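Local coordinates for endoribonuclease (Porcine reproductive and respiratory syndrome virus, PDB 5DA1), which probably cleaves viral RNA at uridines as the nsp11 endoribonuclease portion of the replicase polyprotein, and acts as a dimerization-dependent antagonist of beta interferon, at residues A[198-203]-A[207-212]; A[113-118]-A[122-127]. All coordinates share one frame; numbering follows the deposited sequence.

Contact 1: residues A[198-203]-A[207-212]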
loop_
_atom_site.group_PDB
_atom_site.type_symbol
_atom_site.label_atom_id
_atom_site.label_comp_id
_atom_site.label_asym_id
_atom_site.label_seq_id
_atom_site.Cartn_x
_atom_site.Cartn_y
_atom_site.Cartn_z
ATOM N N CYS A 198 -12.363 11.767 -22.140
ATOM C CA CYS A 198 -12.628 11.774 -20.712
ATOM C C CYS A 198 -14.054 11.554 -20.407
ATOM O O CYS A 198 -14.899 12.400 -20.679
ATOM C CB CYS A 198 -12.259 13.088 -20.092
ATOM S SG CYS A 198 -10.547 13.194 -20.049
ATOM N N TRP A 199 -14.316 10.434 -19.773
ATOM C CA TRP A 199 -15.638 10.133 -19.368
ATOM C C TRP A 199 -15.940 10.662 -17.983
ATOM O O TRP A 199 -15.058 10.827 -17.148
ATOM C CB TRP A 199 -15.792 8.646 -19.406
ATOM C CG TRP A 199 -15.553 8.095 -20.779
ATOM C CD1 TRP A 199 -14.430 7.450 -21.235
ATOM C CD2 TRP A 199 -16.464 8.131 -21.868
ATOM N NE1 TRP A 199 -14.599 7.066 -22.539
ATOM C CE2 TRP A 199 -15.840 7.473 -22.956
ATOM C CE3 TRP A 199 -17.755 8.638 -22.026
ATOM C CZ2 TRP A 199 -16.460 7.319 -24.192
ATOM C CZ3 TRP A 199 -18.377 8.486 -23.252
ATOM C CH2 TRP A 199 -17.725 7.827 -24.326
ATOM N N LYS A 200 -17.203 10.961 -17.754
ATOM C CA LYS A 200 -17.688 11.099 -16.414
ATOM C C LYS A 200 -18.385 9.799 -16.091
ATOM O O LYS A 200 -19.171 9.300 -16.886
ATOM C CB LYS A 200 -18.603 12.303 -16.300
ATOM C CG LYS A 200 -17.799 13.580 -16.403
ATOM C CD LYS A 200 -18.608 14.763 -15.968
ATOM C CE LYS A 200 -17.710 15.790 -15.265
ATOM N NZ LYS A 200 -18.534 16.817 -14.521
ATOM N N VAL A 201 -18.030 9.218 -14.950
ATOM C CA VAL A 201 -18.551 7.922 -14.533
ATOM C C VAL A 201 -18.940 7.983 -13.063
ATOM O O VAL A 201 -18.295 8.647 -12.264
ATOM C CB VAL A 201 -17.525 6.788 -14.720
ATOM C CG1 VAL A 201 -18.187 5.460 -14.559
ATOM C CG2 VAL A 201 -16.885 6.854 -16.081
ATOM N N MET A 202 -20.026 7.300 -12.731
ATOM C CA MET A 202 -20.440 7.133 -11.368
ATOM C C MET A 202 -19.940 5.777 -10.918
ATOM O O MET A 202 -20.303 4.753 -11.507
ATOM C CB MET A 202 -21.958 7.209 -11.257
ATOM C CG MET A 202 -22.516 8.608 -11.438
ATOM S SD MET A 202 -22.307 9.645 -9.960
ATOM C CE MET A 202 -23.152 8.667 -8.750
ATOM N N LEU A 203 -19.088 5.788 -9.887
ATOM C CA LEU A 203 -18.585 4.557 -9.257
ATOM C C LEU A 203 -18.867 4.614 -7.747
ATOM O O LEU A 203 -18.467 5.566 -7.082
ATOM C CB LEU A 203 -17.087 4.370 -9.556
ATOM C CG LEU A 203 -16.346 3.325 -8.729
ATOM C CD1 LEU A 203 -16.496 1.952 -9.294
ATOM C CD2 LEU A 203 -14.886 3.688 -8.569
ATOM N N GLU A 207 -18.905 10.613 -8.244
ATOM C CA GLU A 207 -18.558 11.062 -9.586
ATOM C C GLU A 207 -17.054 11.157 -9.820
ATOM O O GLU A 207 -16.314 11.954 -9.199
ATOM C CB GLU A 207 -19.243 12.363 -9.970
ATOM C CG GLU A 207 -19.344 12.443 -11.482
ATOM C CD GLU A 207 -19.469 13.855 -12.031
ATOM O OE1 GLU A 207 -18.600 14.726 -11.753
ATOM O OE2 GLU A 207 -20.448 14.077 -12.778
ATOM N N VAL A 208 -16.617 10.347 -10.760
ATOM C CA VAL A 208 -15.222 10.145 -10.973
ATOM C C VAL A 208 -14.950 10.328 -12.450
ATOM O O VAL A 208 -15.835 10.099 -13.259
ATOM C CB VAL A 208 -14.842 8.757 -10.444
ATOM C CG1 VAL A 208 -13.719 8.155 -11.206
ATOM C CG2 VAL A 208 -14.476 8.877 -9.004
ATOM N N ARG A 209 -13.749 10.761 -12.802
ATOM C CA ARG A 209 -13.414 10.974 -14.185
ATOM C C ARG A 209 -12.587 9.802 -14.680
ATOM O O ARG A 209 -11.739 9.316 -13.962
ATOM C CB ARG A 209 -12.633 12.266 -14.258
ATOM C CG ARG A 209 -12.384 12.791 -15.635
ATOM C CD ARG A 209 -11.827 14.221 -15.560
ATOM N NE ARG A 209 -12.895 15.211 -15.398
ATOM C CZ ARG A 209 -12.997 16.052 -14.371
ATOM N NH1 ARG A 209 -12.061 16.046 -13.420
ATOM N NH2 ARG A 209 -14.020 16.924 -14.321
ATOM N N LEU A 210 -12.827 9.325 -15.888
ATOM C CA LEU A 210 -12.034 8.222 -16.424
ATOM C C LEU A 210 -11.292 8.630 -17.722
ATOM O O LEU A 210 -11.939 8.895 -18.718
ATOM C CB LEU A 210 -12.952 7.020 -16.678
ATOM C CG LEU A 210 -12.442 5.842 -17.532
ATOM C CD1 LEU A 210 -11.254 5.109 -16.894
ATOM C CD2 LEU A 210 -13.538 4.844 -17.821
ATOM N N MET A 211 -9.957 8.700 -17.720
ATOM C CA MET A 211 -9.233 8.964 -18.967
ATOM C C MET A 211 -9.022 7.685 -19.754
ATOM O O MET A 211 -8.640 6.663 -19.208
ATOM C CB MET A 211 -7.851 9.589 -18.776
ATOM C CG MET A 211 -7.674 10.606 -17.727
ATOM S SD MET A 211 -9.127 11.520 -17.326
ATOM C CE MET A 211 -9.020 11.532 -15.544
ATOM N N VAL A 212 -9.252 7.760 -21.055
ATOM C CA VAL A 212 -8.940 6.647 -21.933
ATOM C C VAL A 212 -8.039 7.110 -23.086
ATOM O O VAL A 212 -8.300 8.138 -23.714
ATOM C CB VAL A 212 -10.203 6.007 -22.495
ATOM C CG1 VAL A 212 -9.843 4.731 -23.237
ATOM C CG2 VAL A 212 -11.192 5.711 -21.387
#
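Four backbone hydrogen bonds knit Trp199 to Leu210 and Val201 to Val208, each pair joined reciprocally; the Val208 N to Val201 O bond measures 2.8 Å. Lys200–Arg209 is the non-hydrogen-bonded pair between them, and Cys198–Met211 and Met202–Glu207 are those at the two ends; the strand segments run at 149° to each other. Weak CA-H...O contacts supplement this ladder, as where Arg209 CA lies 3.4 Å from Trp199 O.

The face carrying Cys198, Lys200, Met202, Glu207, Arg209 and Met211 mixes charged and sulfur-bearing side chains. Glu207, its chain nearly straight at CG (chi2 -156°), reaches diagonally to Lys200 in a long, weak salt bridge, NZ to OE1 3.5 Å. Lys200 and Arg209 run alongside each other; Glu207 may offset the lysine's charge, and Glu223 is a long, weak partner of Arg209.

Apolar contacts dominate the other face. Val212 CG2 meets the edge of the Trp199 indole in its plane, 3.7 Å from CD1, while Val201 CG2 packs on Leu210 CB at 4.0 Å. Phe220 of strand 217-221 touches Val208 and Leu210, extending this apolar layer.

With only three residues between the segments, this antiparallel ladder is a beta hairpin, two strands of a three-stranded sheet in the EndoU-family catalytic domain.

Contact 2: residues A[113-118]-A[122-127]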
loop_
_atom_site.group_PDB
_atom_site.type_symbol
_atom_site.label_atom_id
_atom_site.label_comp_id
_atom_site.label_asym_id
_atom_site.label_seq_id
_atom_site.Cartn_x
_atom_site.Cartn_y
_atom_site.Cartn_z
ATOM N N ARG A 113 -6.919 -10.690 -5.049
ATOM C CA ARG A 113 -6.390 -10.054 -6.252
ATOM C C ARG A 113 -6.519 -10.973 -7.493
ATOM O O ARG A 113 -5.554 -11.219 -8.223
ATOM C CB ARG A 113 -4.944 -9.609 -5.999
ATOM C CG ARG A 113 -4.760 -8.785 -4.725
ATOM C CD ARG A 113 -3.371 -8.147 -4.613
ATOM N NE ARG A 113 -3.254 -7.350 -3.397
ATOM C CZ ARG A 113 -2.285 -6.470 -3.128
ATOM N NH1 ARG A 113 -1.293 -6.223 -4.006
ATOM N NH2 ARG A 113 -2.323 -5.814 -1.956
ATOM N N GLU A 114 -7.736 -11.448 -7.732
ATOM C CA GLU A 114 -8.001 -12.425 -8.775
ATOM C C GLU A 114 -9.164 -12.035 -9.619
ATOM O O GLU A 114 -10.011 -11.254 -9.199
ATOM C CB GLU A 114 -8.385 -13.717 -8.129
ATOM C CG GLU A 114 -7.352 -14.220 -7.187
ATOM C CD GLU A 114 -7.548 -15.662 -7.022
ATOM O OE1 GLU A 114 -8.718 -16.056 -6.718
ATOM O OE2 GLU A 114 -6.561 -16.395 -7.255
ATOM N N TYR A 115 -9.236 -12.601 -10.811
ATOM C CA TYR A 115 -10.317 -12.243 -11.695
ATOM C C TYR A 115 -11.599 -12.839 -11.148
ATOM O O TYR A 115 -11.558 -13.870 -10.497
ATOM C CB TYR A 115 -10.033 -12.777 -13.087
ATOM C CG TYR A 115 -8.844 -12.127 -13.744
ATOM C CD1 TYR A 115 -8.743 -10.732 -13.843
ATOM C CD2 TYR A 115 -7.827 -12.904 -14.295
ATOM C CE1 TYR A 115 -7.651 -10.134 -14.469
ATOM C CE2 TYR A 115 -6.729 -12.322 -14.918
ATOM C CZ TYR A 115 -6.637 -10.949 -15.015
ATOM O OH TYR A 115 -5.523 -10.401 -15.641
ATOM N N LEU A 116 -12.735 -12.207 -11.407
ATOM C CA LEU A 116 -14.001 -12.725 -10.893
ATOM C C LEU A 116 -14.483 -13.946 -11.649
ATOM O O LEU A 116 -15.044 -14.869 -11.067
ATOM C CB LEU A 116 -15.055 -11.625 -10.889
ATOM C CG LEU A 116 -14.816 -10.634 -9.745
ATOM C CD1 LEU A 116 -16.042 -9.782 -9.516
ATOM C CD2 LEU A 116 -14.444 -11.370 -8.450
ATOM N N ASP A 117 -14.217 -13.937 -12.951
ATOM C CA ASP A 117 -14.558 -14.998 -13.895
ATOM C C ASP A 117 -13.558 -14.931 -15.093
ATOM O O ASP A 117 -12.814 -13.944 -15.246
ATOM C CB ASP A 117 -16.020 -14.832 -14.347
ATOM C CG ASP A 117 -16.315 -13.443 -14.943
ATOM O OD1 ASP A 117 -15.395 -12.763 -15.428
ATOM O OD2 ASP A 117 -17.475 -13.003 -14.947
ATOM N N ASP A 118 -13.532 -15.980 -15.918
ATOM C CA ASP A 118 -12.764 -16.031 -17.174
ATOM C C ASP A 118 -13.003 -14.795 -18.052
ATOM O O ASP A 118 -12.083 -14.210 -18.654
ATOM C CB ASP A 118 -13.216 -17.263 -17.960
ATOM C CG ASP A 118 -12.250 -17.648 -19.057
ATOM O OD1 ASP A 118 -11.115 -18.060 -18.685
ATOM O OD2 ASP A 118 -12.631 -17.551 -20.270
ATOM N N VAL A 122 -10.075 -12.081 -19.951
ATOM C CA VAL A 122 -9.831 -11.691 -21.342
ATOM C C VAL A 122 -9.796 -10.152 -21.528
ATOM O O VAL A 122 -8.939 -9.640 -22.243
ATOM C CB VAL A 122 -10.743 -12.464 -22.447
ATOM C CG1 VAL A 122 -10.903 -13.979 -22.162
ATOM C CG2 VAL A 122 -12.123 -11.791 -22.657
ATOM N N VAL A 123 -10.687 -9.412 -20.875
ATOM C CA VAL A 123 -10.651 -7.946 -20.990
ATOM C C VAL A 123 -9.343 -7.377 -20.449
ATOM O O VAL A 123 -8.760 -6.462 -21.022
ATOM C CB VAL A 123 -11.806 -7.252 -20.232
ATOM C CG1 VAL A 123 -11.843 -5.761 -20.578
ATOM C CG2 VAL A 123 -13.145 -7.908 -20.526
ATOM N N ALA A 124 -8.885 -7.903 -19.327
ATOM C CA ALA A 124 -7.679 -7.396 -18.752
ATOM C C ALA A 124 -6.565 -7.656 -19.748
ATOM O O ALA A 124 -5.760 -6.763 -20.028
ATOM C CB ALA A 124 -7.407 -8.071 -17.420
ATOM N N GLU A 125 -6.558 -8.880 -20.299
ATOM C CA GLU A 125 -5.543 -9.357 -21.235
ATOM C C GLU A 125 -5.566 -8.571 -22.523
ATOM O O GLU A 125 -4.526 -8.370 -23.138
ATOM C CB GLU A 125 -5.745 -10.835 -21.537
ATOM C CG GLU A 125 -5.233 -11.741 -20.424
ATOM C CD GLU A 125 -5.183 -13.217 -20.811
ATOM O OE1 GLU A 125 -5.653 -13.560 -21.935
ATOM O OE2 GLU A 125 -4.664 -14.017 -19.978
ATOM N N SER A 126 -6.743 -8.104 -22.911
ATOM C CA SER A 126 -6.900 -7.382 -24.144
ATOM C C SER A 126 -6.277 -5.981 -24.096
ATOM O O SER A 126 -5.797 -5.470 -25.110
ATOM C CB SER A 126 -8.386 -7.279 -24.495
ATOM O OG SER A 126 -9.004 -6.179 -23.843
ATOM N N LEU A 127 -6.298 -5.342 -22.934
ATOM C CA LEU A 127 -5.803 -3.971 -22.838
ATOM C C LEU A 127 -4.672 -3.854 -21.776
ATOM O O LEU A 127 -4.730 -3.023 -20.869
ATOM C CB LEU A 127 -6.998 -3.030 -22.587
ATOM C CG LEU A 127 -6.805 -1.558 -22.939
ATOM C CD1 LEU A 127 -6.519 -1.324 -24.454
ATOM C CD2 LEU A 127 -7.981 -0.713 -22.483
#
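Tyr115 directs the phenol end of its side chain at the methyl group of Ala124, bringing a loop residue against a helix that begins only a few residues later. The methyl carbon meets one corner of the aromatic group: Ala124 CB is 3.5 Å from Tyr115 OH and 3.6 Å from Tyr115 CE1. Its approach to the ring is oblique. In Tyr115, CG lies anti to the carbonyl carbon and beside the backbone N (chi1 -66°), a setting from which the ring extends to the helix. Both CB atoms point toward the opposing segment, yet the CA atoms of Tyr115 and Ala124 remain 9.0 Å apart; the long tyrosine side chain spans most of that separation. Glu120 and Arg121 of the same helix also touch Tyr115, and Thr147 packs against it from a loop.

The loop precedes helix 118-126, whose N-cap is Asp117. Asp117 OD1 accepts a hydrogen bond from Glu120 N, just past its segment, while OD2 bonds to Tyr182 OH; the cap is thereby tied to another loop of the endoribonuclease domain.

Asp118 and Val122 make the second connection across the segments, through the helical backbone bond from Val122 N to Asp118 O, 3.2 Å long with an N-H...O angle of 153°. Their side chains meet more loosely, Asp118 OD2 lying 4.4 Å from Val122 CG1. That methyl comes closer to the backbone, 3.7 Å from Asp118 O. The acidic end of Asp118 has a stronger partner in Arg121, whose NH1 forms a salt bridge with Asp118 OD1. A further polar link between loop and helix runs from Leu116 N to the carboxylate oxygen OE1 of Glu120.

Contact 2 closes before contact 1 opens, so the two follow in series along the chain, and all four segments belong to the EndoU-family region. Their centres lie 20 Å apart, but their nearest atoms approach to about 6 Å without touching. Contact 2 joins helix 118-126 to its preceding loop; contact 1 pairs strands 197-203 and 206-213, which share a sheet with strand 217-221. Both lie near the predicted active site: the side chains of Leu210 and Ala124 are about 8 and 10 Å, respectively, from that of His144. The helix start and the hairpin are thus separate local elements of the endoribonuclease domain, each near this predicted catalytic histidine.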